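Long-range contacts in chitin oligosaccharide binding protein NagB2 (Paenibacillus sp. FPU-7, PDB 7EHU), which binds N,N'-diacetylchitobiose and N,N',N''-triacetylchitotriose as an extracellular solute-binding protein, probably delivering them for uptake by an ABC transporter: residues L32-I37 with P91-L96; Y318-H323 with A334-F339; I185-L190 with K245-P250. One frame throughout, in Å; residues are numbered along the deposited sequence.

Contact 1 (L32-I37 with P91-L96); sequences LTLRHI and PQIFNL
P91 reaches over one face of the R35 guanidinium, its CG 3.5 Å above the plane and offset toward the rim, and 3.7 Å from NH2 of R35. The arginine chain leaves with CG anti to the backbone N (chi1 170°) and then bends at chi2 and chi3, which folds the group back toward P91; D69 and E84 form salt bridges with it, and N76 a hydrogen bond. Across the sheet from R35, L34 packs obliquely on I93, CG to CG2 at 3.8 Å, on the face that also meets Y318.

The backbones beneath are parallel strands, 17° apart in direction, with N of R35 donating to O of I93 at 2.8 Å and N of N95 to O of R35 at 3.0 Å. Before the strand 93-96 begins, the Q92 side chain crosses those of L32 and T33 at about a right angle and substitutes for a backbone acceptor: its OE1 takes N of T33 at 2.8 Å, nearly straight at hydrogen (167°), the donor standing above the amide plane. At the far end, I37, whose side chain touches a bound NAG, lays CD1 3.8 Å from OD1 of N95, itself bonded to N316. The chemistry thus implies a buried guanidinium whose charge is probably balanced by two carboxylates, while backbone hydrogen bonds join the two parallel strands, and I37, just past the end of its strand, reaches the sugar.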
loop_
_atom_site.group_PDB
_atom_site.type_symbol
_atom_site.label_atom_id
_atom_site.label_comp_id
_atom_site.label_asym_id
_atom_site.label_seq_id
_atom_site.Cartn_x
_atom_site.Cartn_y
_atom_site.Cartn_z
ATOM N N LEU A 32 18.452 -8.091 18.788
ATOM C CA LEU A 32 17.174 -8.200 18.092
ATOM C C LEU A 32 17.375 -7.741 16.657
ATOM O O LEU A 32 17.997 -6.704 16.413
ATOM C CB LEU A 32 16.109 -7.320 18.763
ATOM C CG LEU A 32 15.743 -7.735 20.198
ATOM C CD1 LEU A 32 16.623 -7.009 21.195
ATOM C CD2 LEU A 32 14.283 -7.454 20.477
ATOM N N THR A 33 16.851 -8.500 15.711
ATOM C CA THR A 33 16.808 -8.068 14.326
ATOM C C THR A 33 15.510 -7.322 14.076
ATOM O O THR A 33 14.424 -7.780 14.455
ATOM C CB THR A 33 16.944 -9.256 13.387
ATOM O OG1 THR A 33 18.209 -9.881 13.648
ATOM C CG2 THR A 33 16.847 -8.818 11.913
ATOM N N LEU A 34 15.635 -6.165 13.438
ATOM C CA LEU A 34 14.512 -5.303 13.089
ATOM C C LEU A 34 14.471 -5.237 11.567
ATOM O O LEU A 34 15.284 -4.544 10.941
ATOM C CB LEU A 34 14.683 -3.926 13.726
ATOM C CG LEU A 34 13.441 -3.043 13.787
ATOM C CD1 LEU A 34 13.746 -1.776 14.586
ATOM C CD2 LEU A 34 12.899 -2.677 12.397
ATOM N N ARG A 35 13.547 -6.000 10.984
ATOM C CA ARG A 35 13.332 -6.049 9.545
ATOM C C ARG A 35 12.453 -4.886 9.112
ATOM O O ARG A 35 11.316 -4.756 9.575
ATOM C CB ARG A 35 12.672 -7.380 9.183
ATOM C CG ARG A 35 12.172 -7.502 7.746
ATOM C CD ARG A 35 13.279 -7.639 6.697
ATOM N NE ARG A 35 14.245 -8.636 7.104
ATOM C CZ ARG A 35 14.021 -9.947 7.180
ATOM N NH1 ARG A 35 12.838 -10.434 6.838
ATOM N NH2 ARG A 35 14.956 -10.765 7.644
ATOM N N HIS A 36 12.964 -4.061 8.198
ATOM C CA HIS A 36 12.215 -2.921 7.698
ATOM C C HIS A 36 12.386 -2.868 6.184
ATOM O O HIS A 36 13.247 -3.549 5.606
ATOM C CB HIS A 36 12.691 -1.619 8.337
ATOM C CG HIS A 36 14.063 -1.232 7.918
ATOM N ND1 HIS A 36 14.306 -0.446 6.808
ATOM C CD2 HIS A 36 15.276 -1.538 8.437
ATOM C CE1 HIS A 36 15.607 -0.288 6.674
ATOM N NE2 HIS A 36 16.216 -0.925 7.651
ATOM N N ILE A 37 11.559 -2.050 5.540
ATOM C CA ILE A 37 11.515 -1.950 4.084
ATOM C C ILE A 37 12.009 -0.593 3.585
ATOM O O ILE A 37 11.846 -0.273 2.399
ATOM C CB ILE A 37 10.109 -2.283 3.548
ATOM C CG1 ILE A 37 9.044 -1.337 4.132
ATOM C CG2 ILE A 37 9.764 -3.736 3.828
ATOM C CD1 ILE A 37 7.716 -1.450 3.418
ATOM N N PRO A 91 12.273 -12.697 12.147
ATOM C CA PRO A 91 12.977 -11.707 12.971
ATOM C C PRO A 91 12.143 -11.358 14.197
ATOM O O PRO A 91 10.941 -11.616 14.263
ATOM C CB PRO A 91 13.075 -10.497 12.034
ATOM C CG PRO A 91 12.853 -11.019 10.672
ATOM C CD PRO A 91 11.878 -12.139 10.839
ATOM N N GLN A 92 12.780 -10.706 15.164
ATOM C CA GLN A 92 12.062 -10.307 16.366
ATOM C C GLN A 92 11.025 -9.224 16.076
ATOM O O GLN A 92 9.950 -9.217 16.689
ATOM C CB GLN A 92 13.048 -9.826 17.431
ATOM C CG GLN A 92 13.836 -10.930 18.127
ATOM C CD GLN A 92 15.133 -11.276 17.443
ATOM O OE1 GLN A 92 15.412 -10.886 16.306
ATOM N NE2 GLN A 92 16.007 -11.911 18.191
ATOM N N ILE A 93 11.350 -8.296 15.162
ATOM C CA ILE A 93 10.506 -7.175 14.757
ATOM C C ILE A 93 10.539 -7.129 13.239
ATOM O O ILE A 93 11.612 -7.261 12.646
ATOM C CB ILE A 93 11.039 -5.828 15.303
ATOM C CG1 ILE A 93 11.147 -5.839 16.828
ATOM C CG2 ILE A 93 10.138 -4.687 14.828
ATOM C CD1 ILE A 93 12.026 -4.716 17.379
ATOM N N PHE A 94 9.378 -6.949 12.598
ATOM C CA PHE A 94 9.368 -6.991 11.136
ATOM C C PHE A 94 8.194 -6.221 10.556
ATOM O O PHE A 94 7.080 -6.268 11.084
ATOM C CB PHE A 94 9.311 -8.445 10.599
ATOM C CG PHE A 94 8.383 -9.326 11.390
ATOM C CD1 PHE A 94 7.035 -9.408 11.093
ATOM C CD2 PHE A 94 8.853 -10.044 12.482
ATOM C CE1 PHE A 94 6.183 -10.153 11.884
ATOM C CE2 PHE A 94 8.013 -10.809 13.254
ATOM C CZ PHE A 94 6.683 -10.880 12.947
ATOM N N ASN A 95 8.434 -5.584 9.416
ATOM C CA ASN A 95 7.349 -4.993 8.654
ATOM C C ASN A 95 6.394 -6.105 8.211
ATOM O O ASN A 95 6.815 -7.127 7.653
ATOM C CB ASN A 95 7.912 -4.249 7.449
ATOM C CG ASN A 95 6.829 -3.568 6.644
ATOM O OD1 ASN A 95 6.259 -4.141 5.723
ATOM N ND2 ASN A 95 6.552 -2.323 6.969
ATOM N N LEU A 96 5.107 -5.903 8.472
ATOM C CA LEU A 96 4.063 -6.905 8.350
ATOM C C LEU A 96 2.820 -6.272 7.743
ATOM O O LEU A 96 2.477 -5.127 8.059
ATOM C CB LEU A 96 3.699 -7.410 9.750
ATOM C CG LEU A 96 2.533 -8.382 9.878
ATOM C CD1 LEU A 96 2.842 -9.721 9.230
ATOM C CD2 LEU A 96 2.177 -8.593 11.362
HETATM O O HOH W 1 16.728 -12.855 13.862
HETATM O O HOH W 2 9.583 -1.108 7.667
#

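Contact 2 (Y318-H323 with A334-F339); sequences YGFSSH and AFIKNF
Strand 318-320 runs nearly antiparallel to helix 334-339, their axes 165° apart in direction and 11.2 Å apart at closest approach, so side chains alone bridge the gap. This is helix-on-sheet packing of the alpha/beta type, centred on an aromatic cluster of Y318, F335 and F339. The Y318 ring takes part in two T-shaped stacks with opposite roles. F335 turns its edge to the tyrosine face, with planes at 85° and centroids 5.8 Å apart; Y318 in turn points its own edge, through CE2, at the face of F339, at 83° and 5.4 Å. Both phenylalanines carry CG anti to the backbone N, which sends their rings from the helix to the strand in the same sense.

F320, two residues along the strand from Y318, receives I336 over one face: CD1 lies 4.0 Å from the ring centroid and close to the ring normal, a CH-pi contact. F335 meets the same phenylalanine at its edge. Replacing F320 by an alanine is likely to open a gap between sheet and helix and leave the I336 methyl without its aromatic partner. The shortest approach across the contact is CZ of F320 to CG1 of I336, at 3.5 Å.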
loop_
_atom_site.group_PDB
_atom_site.type_symbol
_atom_site.label_atom_id
_atom_site.label_comp_id
_atom_site.label_asym_id
_atom_site.label_seq_id
_atom_site.Cartn_x
_atom_site.Cartn_y
_atom_site.Cartn_z
ATOM N N TYR A 318 4.505 -2.774 12.031
ATOM C CA TYR A 318 5.393 -3.774 12.624
ATOM C C TYR A 318 4.583 -4.847 13.350
ATOM O O TYR A 318 3.610 -4.563 14.066
ATOM C CB TYR A 318 6.395 -3.104 13.577
ATOM C CG TYR A 318 7.409 -2.314 12.793
ATOM C CD1 TYR A 318 8.348 -2.960 12.002
ATOM C CD2 TYR A 318 7.403 -0.917 12.779
ATOM C CE1 TYR A 318 9.254 -2.241 11.233
ATOM C CE2 TYR A 318 8.305 -0.198 12.024
ATOM C CZ TYR A 318 9.219 -0.860 11.254
ATOM O OH TYR A 318 10.104 -0.189 10.445
ATOM N N GLY A 319 5.028 -6.089 13.140
ATOM C CA GLY A 319 4.671 -7.210 13.976
ATOM C C GLY A 319 5.911 -7.751 14.675
ATOM O O GLY A 319 7.049 -7.338 14.394
ATOM N N PHE A 320 5.674 -8.698 15.583
ATOM C CA PHE A 320 6.682 -9.135 16.537
ATOM C C PHE A 320 6.649 -10.644 16.661
ATOM O O PHE A 320 5.579 -11.252 16.658
ATOM C CB PHE A 320 6.449 -8.442 17.894
ATOM C CG PHE A 320 6.359 -6.952 17.735
ATOM C CD1 PHE A 320 7.510 -6.184 17.705
ATOM C CD2 PHE A 320 5.140 -6.341 17.488
ATOM C CE1 PHE A 320 7.452 -4.829 17.466
ATOM C CE2 PHE A 320 5.072 -4.978 17.247
ATOM C CZ PHE A 320 6.228 -4.216 17.254
ATOM N N SER A 321 7.822 -11.260 16.754
ATOM C CA SER A 321 7.858 -12.706 16.913
ATOM C C SER A 321 7.226 -13.110 18.241
ATOM O O SER A 321 7.410 -12.446 19.260
ATOM C CB SER A 321 9.302 -13.192 16.846
ATOM O OG SER A 321 9.314 -14.582 17.090
ATOM N N SER A 322 6.496 -14.228 18.230
ATOM C CA SER A 322 6.009 -14.798 19.479
ATOM C C SER A 322 7.116 -15.492 20.269
ATOM O O SER A 322 6.916 -15.817 21.446
ATOM C CB SER A 322 4.928 -15.821 19.167
ATOM O OG SER A 322 5.484 -16.828 18.344
ATOM N N HIS A 323 8.278 -15.693 19.657
ATOM C CA HIS A 323 9.358 -16.490 20.221
ATOM C C HIS A 323 10.434 -15.586 20.815
ATOM O O HIS A 323 11.555 -15.489 20.328
ATOM C CB HIS A 323 9.915 -17.388 19.133
ATOM C CG HIS A 323 8.846 -18.017 18.298
ATOM N ND1 HIS A 323 7.898 -18.879 18.820
ATOM C CD2 HIS A 323 8.565 -17.897 16.977
ATOM C CE1 HIS A 323 7.091 -19.270 17.847
ATOM N NE2 HIS A 323 7.486 -18.709 16.720
ATOM N N ALA A 334 9.836 -1.743 24.783
ATOM C CA ALA A 334 10.422 -0.405 24.750
ATOM C C ALA A 334 10.397 0.174 23.342
ATOM O O ALA A 334 10.143 1.371 23.159
ATOM C CB ALA A 334 11.848 -0.427 25.315
ATOM N N PHE A 335 10.657 -0.662 22.339
ATOM C CA PHE A 335 10.580 -0.196 20.965
ATOM C C PHE A 335 9.160 0.260 20.631
ATOM O O PHE A 335 8.962 1.331 20.041
ATOM C CB PHE A 335 11.008 -1.297 19.990
ATOM C CG PHE A 335 10.744 -0.932 18.553
ATOM C CD1 PHE A 335 11.580 -0.046 17.885
ATOM C CD2 PHE A 335 9.631 -1.406 17.895
ATOM C CE1 PHE A 335 11.328 0.331 16.590
ATOM C CE2 PHE A 335 9.372 -1.026 16.580
ATOM C CZ PHE A 335 10.212 -0.145 15.936
ATOM N N ILE A 336 8.155 -0.539 21.003
ATOM C CA ILE A 336 6.766 -0.158 20.737
ATOM C C ILE A 336 6.457 1.180 21.407
ATOM O O ILE A 336 5.874 2.088 20.801
ATOM C CB ILE A 336 5.794 -1.275 21.167
ATOM C CG1 ILE A 336 5.981 -2.525 20.299
ATOM C CG2 ILE A 336 4.336 -0.802 21.140
ATOM C CD1 ILE A 336 5.338 -3.747 20.866
ATOM N N LYS A 337 6.871 1.311 22.670
ATOM C CA LYS A 337 6.650 2.535 23.427
ATOM C C LYS A 337 7.245 3.746 22.728
ATOM O O LYS A 337 6.657 4.842 22.745
ATOM C CB LYS A 337 7.266 2.378 24.818
ATOM C CG LYS A 337 7.187 3.630 25.685
ATOM C CD LYS A 337 8.007 3.535 26.975
ATOM C CE LYS A 337 9.476 3.445 26.706
ATOM N NZ LYS A 337 10.145 4.790 26.726
ATOM N N ASN A 338 8.429 3.575 22.138
ATOM C CA ASN A 338 9.150 4.696 21.565
ATOM C C ASN A 338 8.815 4.953 20.112
ATOM O O ASN A 338 9.003 6.080 19.648
ATOM C CB ASN A 338 10.649 4.490 21.742
ATOM C CG ASN A 338 11.077 4.629 23.196
ATOM O OD1 ASN A 338 10.443 5.352 23.966
ATOM N ND2 ASN A 338 12.161 3.966 23.575
ATOM N N PHE A 339 8.309 3.963 19.388
ATOM C CA PHE A 339 7.932 4.173 17.999
ATOM C C PHE A 339 6.508 4.699 17.867
ATOM O O PHE A 339 6.252 5.610 17.068
ATOM C CB PHE A 339 8.065 2.868 17.208
ATOM C CG PHE A 339 7.907 3.051 15.726
ATOM C CD1 PHE A 339 8.924 3.592 14.975
ATOM C CD2 PHE A 339 6.741 2.687 15.086
ATOM C CE1 PHE A 339 8.782 3.776 13.612
ATOM C CE2 PHE A 339 6.591 2.867 13.716
ATOM C CZ PHE A 339 7.618 3.404 12.979
#

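Contact 3 (I185-L190 with K245-P250); sequences ITPIAL and KGYIDP
I188 and Y247 are joined by N of I188 donating to O of Y247 at 2.8 Å, a bond bent at hydrogen (135°). The next link runs the other way, N of D249 to O of I188 at 2.9 Å, and the two make a single bridge at I188 and I248.

The I188 side chain climbs past the same Y247 carbonyl: CB lies 3.4 Å from O of Y247, CG1 follows at 3.6 Å, and CD1, at the tip, is still 4.1 Å from O of Y247 and also packs on CB of Y247 and CG1 of I248. With CG1 anti to the carbonyl carbon (chi1 -56°), the longer branch is directed along the partner loop. P187 flanks that carbonyl too, CD to O of Y247 at 3.4 Å, and its CG touches CD1 of the tyrosine ring. D249 is tied in by water: OD2 accepts from a water that in turn accepts from N of L190, while OD1 accepts a hydrogen bond from N of N251.

G246, with positive phi, ends helix 230-244 in a Schellman motif, turning the chain into this bridge. Around it, L177 of helix 170-182 touches P187, I188 and Y247, L239 and L242 of helix 230-244 meet I248, and A189 joins M271 of strand 271-275 by backbone hydrogen bonding, with helix 257-265 against A189 and D249.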
loop_
_atom_site.group_PDB
_atom_site.type_symbol
_atom_site.label_atom_id
_atom_site.label_comp_id
_atom_site.label_asym_id
_atom_site.label_seq_id
_atom_site.Cartn_x
_atom_site.Cartn_y
_atom_site.Cartn_z
ATOM N N ILE A 185 1.041 13.541 -24.759
ATOM C CA ILE A 185 1.408 13.479 -23.348
ATOM C C ILE A 185 1.091 12.061 -22.891
ATOM O O ILE A 185 -0.061 11.620 -22.993
ATOM C CB ILE A 185 0.630 14.511 -22.506
ATOM C CG1 ILE A 185 0.946 15.948 -22.950
ATOM C CG2 ILE A 185 0.935 14.337 -21.023
ATOM C CD1 ILE A 185 -0.088 16.970 -22.493
ATOM N N THR A 186 2.095 11.345 -22.389
ATOM C CA THR A 186 1.864 10.012 -21.827
ATOM C C THR A 186 0.833 10.131 -20.706
ATOM O O THR A 186 1.091 10.827 -19.718
ATOM C CB THR A 186 3.165 9.439 -21.268
ATOM O OG1 THR A 186 4.167 9.438 -22.286
ATOM C CG2 THR A 186 2.972 8.012 -20.747
ATOM N N PRO A 187 -0.343 9.522 -20.818
ATOM C CA PRO A 187 -1.381 9.843 -19.828
ATOM C C PRO A 187 -1.123 9.311 -18.429
ATOM O O PRO A 187 -1.241 10.075 -17.464
ATOM C CB PRO A 187 -2.670 9.300 -20.462
ATOM C CG PRO A 187 -2.370 9.341 -21.955
ATOM C CD PRO A 187 -0.934 8.860 -21.998
ATOM N N ILE A 188 -0.766 8.032 -18.296
ATOM C CA ILE A 188 -0.678 7.358 -17.000
ATOM C C ILE A 188 0.705 6.734 -16.849
ATOM O O ILE A 188 1.073 5.834 -17.614
ATOM C CB ILE A 188 -1.749 6.261 -16.843
ATOM C CG1 ILE A 188 -3.162 6.803 -17.056
ATOM C CG2 ILE A 188 -1.631 5.601 -15.474
ATOM C CD1 ILE A 188 -4.227 5.739 -17.213
ATOM N N ALA A 189 1.468 7.217 -15.870
ATOM C CA ALA A 189 2.717 6.571 -15.485
ATOM C C ALA A 189 2.434 5.301 -14.701
ATOM O O ALA A 189 1.496 5.241 -13.905
ATOM C CB ALA A 189 3.530 7.516 -14.609
ATOM N N LEU A 190 3.262 4.280 -14.911
ATOM C CA LEU A 190 3.135 3.057 -14.139
ATOM C C LEU A 190 4.424 2.257 -14.381
ATOM O O LEU A 190 4.819 2.030 -15.534
ATOM C CB LEU A 190 1.936 2.267 -14.646
ATOM C CG LEU A 190 1.295 1.292 -13.646
ATOM C CD1 LEU A 190 -0.105 0.850 -14.164
ATOM C CD2 LEU A 190 2.102 0.216 -13.061
ATOM N N LYS A 245 -4.983 1.490 -25.763
ATOM C CA LYS A 245 -5.140 2.853 -26.245
ATOM C C LYS A 245 -3.865 3.681 -26.100
ATOM O O LYS A 245 -3.835 4.825 -26.565
ATOM C CB LYS A 245 -6.278 3.533 -25.455
ATOM C CG LYS A 245 -7.697 3.006 -25.750
ATOM C CD LYS A 245 -8.474 3.906 -26.703
ATOM C CE LYS A 245 -9.831 3.308 -27.100
ATOM N NZ LYS A 245 -10.759 3.113 -25.952
ATOM N N GLY A 246 -2.825 3.159 -25.449
ATOM C CA GLY A 246 -1.655 3.967 -25.157
ATOM C C GLY A 246 -1.820 4.903 -23.980
ATOM O O GLY A 246 -1.030 5.839 -23.813
ATOM N N TYR A 247 -2.819 4.673 -23.136
ATOM C CA TYR A 247 -3.024 5.533 -21.979
ATOM C C TYR A 247 -2.064 5.170 -20.848
ATOM O O TYR A 247 -1.497 6.054 -20.211
ATOM C CB TYR A 247 -4.491 5.481 -21.548
ATOM C CG TYR A 247 -5.517 5.948 -22.583
ATOM C CD1 TYR A 247 -5.189 6.872 -23.576
ATOM C CD2 TYR A 247 -6.830 5.494 -22.531
ATOM C CE1 TYR A 247 -6.135 7.319 -24.482
ATOM C CE2 TYR A 247 -7.781 5.928 -23.440
ATOM C CZ TYR A 247 -7.418 6.838 -24.417
ATOM O OH TYR A 247 -8.325 7.323 -25.329
ATOM N N ILE A 248 -1.846 3.879 -20.598
ATOM C CA ILE A 248 -0.769 3.435 -19.720
ATOM C C ILE A 248 0.542 3.500 -20.500
ATOM O O ILE A 248 0.595 3.114 -21.671
ATOM C CB ILE A 248 -1.053 2.014 -19.194
ATOM C CG1 ILE A 248 -2.235 2.025 -18.224
ATOM C CG2 ILE A 248 0.177 1.426 -18.510
ATOM C CD1 ILE A 248 -2.827 0.631 -17.911
ATOM N N ASP A 249 1.598 4.037 -19.872
ATOM C CA ASP A 249 2.939 4.152 -20.453
ATOM C C ASP A 249 3.296 2.860 -21.187
ATOM O O ASP A 249 3.287 1.789 -20.579
ATOM C CB ASP A 249 3.946 4.387 -19.324
ATOM C CG ASP A 249 5.349 4.684 -19.816
ATOM O OD1 ASP A 249 5.671 4.409 -20.986
ATOM O OD2 ASP A 249 6.140 5.209 -18.999
ATOM N N PRO A 250 3.608 2.911 -22.489
ATOM C CA PRO A 250 3.949 1.669 -23.206
ATOM C C PRO A 250 5.129 0.943 -22.628
ATOM O O PRO A 250 5.300 -0.240 -22.934
ATOM C CB PRO A 250 4.263 2.137 -24.639
ATOM C CG PRO A 250 4.584 3.579 -24.516
ATOM C CD PRO A 250 3.681 4.078 -23.389
HETATM O O HOH W 3 5.712 4.752 -16.361
#

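How the contacts relate
Along the chain, contact 1 closes first, contact 3 follows, and contact 2 comes last. Contacts 1 and 2 are neighbours, their centres 9 Å apart: strands 93-97 and 309-320 pair antiparallel, so F94 and Q92 of contact 1 probably hydrogen-bond through their backbones to G319 and S321 of contact 2. Contact 3 lies across the chain's centre, its centre about 37 Å from that of contact 1 and 42 Å from that of contact 2, although all three reach one branched sheet. Such separation is consistent with the two-lobed architecture of solute-binding proteins, with contacts 1 and 2 in one lobe, contact 3 in the other, and the chitin oligosaccharide held between them.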